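Local coordinates for amino acid adenylation domain-containing protein (Bacillus stratosphericus LAMA 585, PDB 6ULY) that probably selects a keto acid and activates it as an acyl adenylate for nonribosomal depsipeptide synthesis, at residues Arg409-Gly414 / Asp435-Thr440; Ile392-His397 / Gly444-Gly449. All blocks are in the same frame, centred on the assembly; numbering follows the deposited sequence.

Interaction 1: Arg409-Gly414 / Asp435-Thr440. With SO4 (sulfate ion), chain K.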
loop_
_atom_site.group_PDB
_atom_site.type_symbol
_atom_site.label_atom_id
_atom_site.label_comp_id
_atom_site.label_asym_id
_atom_site.label_seq_id
_atom_site.Cartn_x
_atom_site.Cartn_y
_atom_site.Cartn_z
ATOM N N ARG A 409 17.155 10.393 1.309
ATOM C CA ARG A 409 16.511 9.226 1.898
ATOM C C ARG A 409 17.355 8.691 3.047
ATOM O O ARG A 409 18.536 8.373 2.864
ATOM C CB ARG A 409 16.301 8.148 0.837
ATOM C CG ARG A 409 15.251 8.515 -0.186
ATOM C CD ARG A 409 15.639 8.070 -1.592
ATOM N NE ARG A 409 14.547 8.295 -2.536
ATOM C CZ ARG A 409 14.265 9.469 -3.092
ATOM N NH1 ARG A 409 14.997 10.539 -2.805
ATOM N NH2 ARG A 409 13.247 9.574 -3.936
ATOM N N VAL A 410 16.741 8.579 4.224
ATOM C CA VAL A 410 17.439 8.113 5.416
ATOM C C VAL A 410 17.563 6.598 5.361
ATOM O O VAL A 410 16.581 5.889 5.116
ATOM C CB VAL A 410 16.698 8.551 6.692
ATOM C CG1 VAL A 410 17.470 8.105 7.932
ATOM C CG2 VAL A 410 16.474 10.055 6.699
ATOM N N GLN A 411 18.768 6.096 5.608
ATOM C CA GLN A 411 19.009 4.666 5.673
ATOM C C GLN A 411 19.768 4.352 6.950
ATOM O O GLN A 411 20.542 5.174 7.448
ATOM C CB GLN A 411 19.797 4.167 4.452
ATOM C CG GLN A 411 19.030 4.261 3.141
ATOM C CD GLN A 411 19.763 3.596 1.985
ATOM O OE1 GLN A 411 20.977 3.393 2.039
ATOM N NE2 GLN A 411 19.024 3.244 0.940
ATOM N N ILE A 412 19.548 3.148 7.471
ATOM C CA ILE A 412 20.082 2.747 8.765
ATOM C C ILE A 412 20.825 1.431 8.618
ATOM O O ILE A 412 20.294 0.473 8.046
ATOM C CB ILE A 412 18.967 2.599 9.819
ATOM C CG1 ILE A 412 18.128 3.874 9.911
ATOM C CG2 ILE A 412 19.566 2.248 11.161
ATOM C CD1 ILE A 412 18.897 5.081 10.381
ATOM N N LYS A 413 22.032 1.375 9.164
ATOM C CA LYS A 413 22.782 0.136 9.295
ATOM C C LYS A 413 23.118 -0.079 10.762
ATOM O O LYS A 413 23.528 0.858 11.456
ATOM C CB LYS A 413 24.072 0.166 8.471
ATOM C CG LYS A 413 24.801 -1.178 8.408
ATOM C CD LYS A 413 26.298 -1.031 8.094
ATOM C CE LYS A 413 26.561 -0.080 6.953
ATOM N NZ LYS A 413 27.982 -0.139 6.498
ATOM N N GLY A 414 22.947 -1.309 11.236
ATOM C CA GLY A 414 23.318 -1.631 12.588
ATOM C C GLY A 414 22.817 -2.979 13.047
ATOM O O GLY A 414 22.211 -3.746 12.289
ATOM N N ASP A 435 24.417 -4.202 1.238
ATOM C CA ASP A 435 25.479 -3.839 2.171
ATOM C C ASP A 435 24.926 -3.492 3.547
ATOM O O ASP A 435 25.543 -2.724 4.293
ATOM C CB ASP A 435 26.304 -2.673 1.617
ATOM C CG ASP A 435 27.674 -2.569 2.267
ATOM O OD1 ASP A 435 28.454 -3.541 2.169
ATOM O OD2 ASP A 435 27.971 -1.518 2.876
ATOM N N GLY A 436 23.766 -4.051 3.891
ATOM C CA GLY A 436 23.240 -3.938 5.237
ATOM C C GLY A 436 22.449 -2.685 5.528
ATOM O O GLY A 436 22.244 -2.359 6.701
ATOM N N TRP A 437 21.986 -1.972 4.503
ATOM C CA TRP A 437 21.311 -0.693 4.689
ATOM C C TRP A 437 19.802 -0.897 4.689
ATOM O O TRP A 437 19.232 -1.347 3.690
ATOM C CB TRP A 437 21.717 0.299 3.601
ATOM C CG TRP A 437 23.111 0.794 3.768
ATOM C CD1 TRP A 437 24.195 0.461 3.012
ATOM C CD2 TRP A 437 23.581 1.709 4.765
ATOM N NE1 TRP A 437 25.311 1.113 3.474
ATOM C CE2 TRP A 437 24.962 1.885 4.549
ATOM C CE3 TRP A 437 22.967 2.398 5.819
ATOM C CZ2 TRP A 437 25.740 2.723 5.344
ATOM C CZ3 TRP A 437 23.743 3.227 6.609
ATOM C CH2 TRP A 437 25.115 3.383 6.368
ATOM N N PHE A 438 19.161 -0.550 5.809
ATOM C CA PHE A 438 17.712 -0.615 5.925
ATOM C C PHE A 438 17.103 0.700 5.456
ATOM O O PHE A 438 17.487 1.774 5.929
ATOM C CB PHE A 438 17.273 -0.905 7.362
ATOM C CG PHE A 438 15.792 -0.816 7.552
ATOM C CD1 PHE A 438 14.982 -1.904 7.283
ATOM C CD2 PHE A 438 15.202 0.369 7.958
ATOM C CE1 PHE A 438 13.612 -1.820 7.440
ATOM C CE2 PHE A 438 13.831 0.458 8.116
ATOM C CZ PHE A 438 13.036 -0.637 7.856
ATOM N N HIS A 439 16.144 0.607 4.541
ATOM C CA HIS A 439 15.507 1.771 3.938
ATOM C C HIS A 439 14.308 2.177 4.784
ATOM O O HIS A 439 13.336 1.422 4.893
ATOM C CB HIS A 439 15.074 1.452 2.507
ATOM C CG HIS A 439 14.786 2.661 1.675
ATOM N ND1 HIS A 439 15.783 3.424 1.104
ATOM C CD2 HIS A 439 13.616 3.235 1.306
ATOM C CE1 HIS A 439 15.239 4.417 0.423
ATOM N NE2 HIS A 439 13.925 4.325 0.531
ATOM N N THR A 440 14.374 3.372 5.376
ATOM C CA THR A 440 13.358 3.784 6.337
ATOM C C THR A 440 12.097 4.299 5.664
ATOM O O THR A 440 11.006 4.184 6.233
ATOM C CB THR A 440 13.902 4.879 7.256
ATOM O OG1 THR A 440 14.214 6.042 6.477
ATOM C CG2 THR A 440 15.144 4.400 7.994
HETATM S S SO4 K . 13.315 4.476 -3.117
HETATM O O1 SO4 K . 13.764 3.094 -3.157
HETATM O O2 SO4 K . 12.945 4.914 -4.438
HETATM O O3 SO4 K . 14.356 5.337 -2.614
HETATM O O4 SO4 K . 12.178 4.563 -2.249
#
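In the five-stranded antiparallel sheet of this adenylation domain, strands 408-413 and 438-447 meet as neighbours, with I412 and F438 as a hydrogen-bonded pair: I412 N reaches F438 O at 2.9 Å and F438 N reaches I412 O at 2.7 Å. Beside them, Q411 and H439 form a non-hydrogen-bonded pair. Q411 NE2 gives a nearly straight bond (168°) to H439 ND1 at 3.3 Å, entering the imidazole plane at its edge while the amide stands at 80° to the ring. R393 NE holds Q411 OE1 and E457 holds H439 NE2, fixing both flat groups. In this sheet the T440 side chain comes within about 5 Å of the bound keto acyl adenylate. Placed between the backbone N and the carbonyl carbon (chi1 63°), T440 OG1 donates to V410 O at 2.7 Å from above the carbonyl plane and accepts a bond from D442 N. K413, bent at chi3, lays CE over the six-membered ring of W437, 3.7 Å from its centroid, and NZ makes a long salt bridge to D435. A sulfate, probably from the crystallisation liquor, is bound by R409 NE (3.0 Å to O3), by H399 NE2 of the same chain and by K112 NZ of the second subunit.

Interaction 2: Ile392-His397 / Gly444-Gly449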
loop_
_atom_site.group_PDB
_atom_site.type_symbol
_atom_site.label_atom_id
_atom_site.label_comp_id
_atom_site.label_asym_id
_atom_site.label_seq_id
_atom_site.Cartn_x
_atom_site.Cartn_y
_atom_site.Cartn_z
ATOM N N ILE A 392 23.983 5.819 10.217
ATOM C CA ILE A 392 22.944 6.441 9.411
ATOM C C ILE A 392 23.604 7.058 8.190
ATOM O O ILE A 392 24.734 7.552 8.262
ATOM C CB ILE A 392 22.166 7.512 10.201
ATOM C CG1 ILE A 392 21.705 6.939 11.541
ATOM C CG2 ILE A 392 20.992 8.019 9.377
ATOM C CD1 ILE A 392 20.931 7.905 12.377
ATOM N N ARG A 393 22.898 7.026 7.063
ATOM C CA ARG A 393 23.345 7.740 5.879
ATOM C C ARG A 393 22.132 8.309 5.161
ATOM O O ARG A 393 21.001 7.852 5.341
ATOM C CB ARG A 393 24.171 6.844 4.938
ATOM C CG ARG A 393 23.365 5.824 4.144
ATOM C CD ARG A 393 24.236 5.142 3.090
ATOM N NE ARG A 393 23.478 4.213 2.257
ATOM C CZ ARG A 393 24.003 3.486 1.275
ATOM N NH1 ARG A 393 25.298 3.567 0.996
ATOM N NH2 ARG A 393 23.231 2.671 0.570
ATOM N N ILE A 394 22.392 9.334 4.356
ATOM C CA ILE A 394 21.384 10.002 3.546
ATOM C C ILE A 394 21.784 9.832 2.086
ATOM O O ILE A 394 22.916 10.161 1.711
ATOM C CB ILE A 394 21.267 11.494 3.911
ATOM C CG1 ILE A 394 21.176 11.683 5.431
ATOM C CG2 ILE A 394 20.080 12.119 3.202
ATOM C CD1 ILE A 394 19.904 11.146 6.069
ATOM N N VAL A 395 20.864 9.320 1.264
ATOM C CA VAL A 395 21.137 9.030 -0.138
ATOM C C VAL A 395 20.074 9.682 -1.012
ATOM O O VAL A 395 18.989 10.043 -0.552
ATOM C CB VAL A 395 21.194 7.513 -0.419
ATOM C CG1 VAL A 395 22.319 6.870 0.369
ATOM C CG2 VAL A 395 19.860 6.855 -0.088
ATOM N N ASN A 396 20.395 9.811 -2.301
ATOM C CA ASN A 396 19.523 10.488 -3.245
ATOM C C ASN A 396 18.678 9.472 -4.016
ATOM O O ASN A 396 18.633 8.282 -3.685
ATOM C CB ASN A 396 20.346 11.372 -4.191
ATOM C CG ASN A 396 21.295 10.579 -5.076
ATOM O OD1 ASN A 396 21.174 9.362 -5.224
ATOM N ND2 ASN A 396 22.251 11.279 -5.675
ATOM N N HIS A 397 18.006 9.953 -5.066
ATOM C CA HIS A 397 17.096 9.114 -5.842
ATOM C C HIS A 397 17.760 7.812 -6.279
ATOM O O HIS A 397 17.124 6.752 -6.278
ATOM C CB HIS A 397 16.599 9.897 -7.062
ATOM C CG HIS A 397 15.238 9.492 -7.539
ATOM N ND1 HIS A 397 14.832 9.649 -8.847
ATOM C CD2 HIS A 397 14.184 8.954 -6.881
ATOM C CE1 HIS A 397 13.590 9.216 -8.976
ATOM N NE2 HIS A 397 13.174 8.788 -7.798
ATOM N N GLY A 444 15.348 13.198 5.302
ATOM C CA GLY A 444 16.034 14.039 6.258
ATOM C C GLY A 444 17.440 14.331 5.791
ATOM O O GLY A 444 17.805 14.054 4.646
ATOM N N PHE A 445 18.230 14.896 6.699
ATOM C CA PHE A 445 19.612 15.227 6.406
ATOM C C PHE A 445 20.457 14.968 7.643
ATOM O O PHE A 445 19.946 14.772 8.747
ATOM C CB PHE A 445 19.756 16.684 5.943
ATOM C CG PHE A 445 19.290 17.688 6.948
ATOM C CD1 PHE A 445 20.180 18.246 7.853
ATOM C CD2 PHE A 445 17.962 18.077 6.993
ATOM C CE1 PHE A 445 19.754 19.169 8.785
ATOM C CE2 PHE A 445 17.528 19.000 7.925
ATOM C CZ PHE A 445 18.426 19.550 8.820
ATOM N N LEU A 446 21.768 14.952 7.438
ATOM C CA LEU A 446 22.737 14.859 8.517
ATOM C C LEU A 446 23.483 16.181 8.616
ATOM O O LEU A 446 23.777 16.819 7.601
ATOM C CB LEU A 446 23.712 13.702 8.286
ATOM C CG LEU A 446 23.187 12.317 8.680
ATOM C CD1 LEU A 446 24.061 11.211 8.109
ATOM C CD2 LEU A 446 23.104 12.183 10.191
ATOM N N HIS A 447 23.758 16.601 9.846
ATOM C CA HIS A 447 24.435 17.868 10.104
ATOM C C HIS A 447 25.277 17.666 11.353
ATOM O O HIS A 447 24.728 17.450 12.437
ATOM C CB HIS A 447 23.428 19.001 10.286
ATOM C CG HIS A 447 24.047 20.298 10.705
ATOM N ND1 HIS A 447 24.439 21.262 9.802
ATOM C CD2 HIS A 447 24.340 20.790 11.932
ATOM C CE1 HIS A 447 24.949 22.292 10.454
ATOM N NE2 HIS A 447 24.901 22.031 11.747
ATOM N N GLU A 448 26.600 17.716 11.202
ATOM C CA GLU A 448 27.519 17.430 12.303
ATOM C C GLU A 448 27.271 16.039 12.877
ATOM O O GLU A 448 27.408 15.815 14.084
ATOM C CB GLU A 448 27.416 18.489 13.405
ATOM C CG GLU A 448 27.688 19.912 12.934
ATOM C CD GLU A 448 29.106 20.108 12.428
ATOM O OE1 GLU A 448 30.034 19.483 12.985
ATOM O OE2 GLU A 448 29.289 20.887 11.467
ATOM N N GLY A 449 26.897 15.097 12.014
ATOM C CA GLY A 449 26.641 13.736 12.437
ATOM C C GLY A 449 25.308 13.519 13.110
ATOM O O GLY A 449 25.051 12.412 13.597
#
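I394 lies over the backbone of G444-L446, its branches spread along three successive residues. CG2, anti to the backbone N, reaches G444 O at 3.3 Å, a contact of methyl with carbonyl oxygen. CG1 takes the place beside the backbone N (chi1 -48°) and packs 4.0 Å from F445 CA; CD1 folds back to lie 3.9 Å from G444 O. At this end the isoleucine rests on the main chain of G444. At the other end the partner is L446, whose side chain crosses that of I394 obliquely: I394 CG1 to L446 CG is 3.9 Å. L446 extends one methyl, CD1, past this branch toward the opposing backbone, 3.7 Å from I392 O and 4.2 Å from R393 CA. The contact is therefore apolar packing, branched aliphatic groups filling in against backbone atoms. Strand 408-413 lies between the two strands in the sheet order, so they are not paired. Their short axes nevertheless approach to 6.8 Å, at 123° between chain directions, through the strong bend of strand 438-447 and the coiling of the sheet, consistent with the distorted beta-barrel subdomain of ANL adenylating enzymes. R393 turns away from this inner side, to Q411 and the W437 ring, and F445 likewise turns outward, where its ring meets that of F358 with planes about 85° apart. On the inner side I392 and I394 both pack on V410 of strand 408-413 and on L451 of strand 450-456, while I392 also meets I412. The far edge of strand 391-395 is hydrogen-bonded through I392 to S4 of strand 3-5, and strand 438-447 turns through E448 and G449 into strand 450-456.

From the N terminus, strand 3-5 forms one edge of the sheet; much later comes strand 391-395, where interaction 2 begins, then strand 408-413, which starts interaction 1. The chain next passes through helix 425-431 and returns along strand 438-447. The early part of that strand closes interaction 1 over 20 intervening residues; its later part closes interaction 2 over 46, and the shorter loop is nested inside the longer. Strand 438-447 thus serves both contacts, by in-register pairing at one end and side-chain packing at the other. R409 N meets V395 O at 2.6 Å, a probable hydrogen bond between strands 391-395 and 408-413; with the pairing of interaction 1 this makes three neighbouring strands of one sheet.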